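Local coordinates for protein 16 kDa beta-galactoside-binding lectin (Gallus gallus, PDB 1QMJ) that binds beta-galactosides as a homodimeric galectin and may take part in regulating differentiation, at residues L8-Q11 and P12-V16. Numbering follows the deposited sequence.
Sequences LDVQ and PGECV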
# COMPACT_ATOMS: atom_id res chain seq x y z
N LEU A 8 -8.32 -2.73 3.88
CA LEU A 8 -8.37 -3.66 2.74
C LEU A 8 -9.60 -4.56 2.85
O LEU A 8 -10.24 -4.64 3.91
CB LEU A 8 -7.13 -4.55 2.71
CG LEU A 8 -5.85 -3.81 2.32
CD1 LEU A 8 -4.61 -4.70 2.34
CD2 LEU A 8 -5.91 -3.21 0.91
N ASP A 9 -9.91 -5.20 1.74
CA ASP A 9 -11.05 -6.11 1.65
C ASP A 9 -10.76 -7.23 0.64
O ASP A 9 -11.60 -7.55 -0.21
CB ASP A 9 -12.30 -5.34 1.20
CG ASP A 9 -13.59 -6.16 1.33
OD1 ASP A 9 -13.54 -7.40 1.68
OD2 ASP A 9 -14.73 -5.60 1.09
N VAL A 10 -9.57 -7.79 0.76
CA VAL A 10 -9.15 -8.89 -0.11
C VAL A 10 -9.95 -10.13 0.26
O VAL A 10 -9.92 -10.59 1.40
CB VAL A 10 -7.66 -9.19 0.08
CG1 VAL A 10 -7.13 -10.21 -0.94
CG2 VAL A 10 -6.77 -7.96 -0.07
N GLN A 11 -10.65 -10.64 -0.72
CA GLN A 11 -11.49 -11.83 -0.52
C GLN A 11 -10.88 -13.03 -1.25
O GLN A 11 -9.97 -12.88 -2.07
CB GLN A 11 -12.90 -11.56 -1.05
CG GLN A 11 -13.72 -10.67 -0.12
CD GLN A 11 -15.19 -11.07 -0.03
OE1 GLN A 11 -15.77 -11.48 -1.03
NE2 GLN A 11 -15.83 -10.99 1.12
N PRO A 12 -11.35 -14.25 -0.98
CA PRO A 12 -10.80 -15.42 -1.63
C PRO A 12 -10.90 -15.30 -3.13
O PRO A 12 -11.98 -14.86 -3.65
CB PRO A 12 -11.62 -16.57 -1.07
CG PRO A 12 -12.63 -15.98 -0.08
CD PRO A 12 -12.44 -14.49 -0.03
N GLY A 13 -9.81 -15.67 -3.78
CA GLY A 13 -9.70 -15.63 -5.25
C GLY A 13 -8.78 -14.49 -5.69
O GLY A 13 -8.02 -14.61 -6.66
N GLU A 14 -8.87 -13.39 -4.96
CA GLU A 14 -8.06 -12.19 -5.25
C GLU A 14 -6.60 -12.48 -4.91
O GLU A 14 -6.29 -13.27 -4.02
CB GLU A 14 -8.55 -11.01 -4.42
CG GLU A 14 -9.96 -10.56 -4.81
CD GLU A 14 -10.53 -9.52 -3.86
OE1 GLU A 14 -9.82 -8.51 -3.50
OE2 GLU A 14 -11.73 -9.66 -3.41
N CYS A 15 -5.73 -11.81 -5.64
CA CYS A 15 -4.29 -11.96 -5.48
C CYS A 15 -3.64 -10.64 -5.06
O CYS A 15 -3.94 -9.57 -5.61
CB CYS A 15 -3.68 -12.42 -6.82
SG CYS A 15 -1.82 -12.43 -6.83
N VAL A 16 -2.77 -10.77 -4.08
CA VAL A 16 -2.00 -9.64 -3.53
C VAL A 16 -0.53 -9.88 -3.84
O VAL A 16 0.07 -10.86 -3.39
CB VAL A 16 -2.18 -9.54 -2.01
CG1 VAL A 16 -1.27 -8.49 -1.37
CG2 VAL A 16 -3.60 -9.16 -1.59
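Glu14 folds its side chain back over the start of its own turn, the carboxylate lying against the backbone of Val10 and Gln11. OE2 accepts a weak hydrogen bond from Gln11 N, 3.1 Å away and bent to 146° at the hydrogen, while OE1 rests against Val10 CA at 3.5 Å. The first torsion sets this course: with CG anti to the carbonyl carbon and beside N (chi1 -66°), the chain then runs out extended beyond CG until the carboxylate reaches the backbone at Val10 and Gln11. The same residue also donates from its backbone, Glu14 N to Gln11 O at 3.1 Å, so main chain and side chain together bridge Gln11 and Glu14. This second bond closes a type II beta turn from Gln11 to Glu14, with Pro12 and Gly13 at its corners; Gly13 has a positive phi (107°), the backbone shape usual for the third position of a type II turn, often a glycine. The turn belongs to the loop joining strand 4-6, in one sheet of the galectin beta-sandwich, to strand 16-22 in the other, well away from the predicted galactoside site. On the inner side of the loop the contact becomes apolar. Val10 sets both methyls against one methyl of Val16, CG1 and CG2 each 3.7 Å from Val16 CG2, and its CG1 also meets the aliphatic part of Glu14, 3.8 Å from CB. Val10 and Val16 are buried, Val10 packing further on Ile115 and Val16 on Leu118 of strand 117-122, whereas Gln11 and Pro12 lie at the exposed outer side. Backbone hydrogen bonds tie Val10 to Ile115 in a loop and Val16 to Ile88 of strand 83-90.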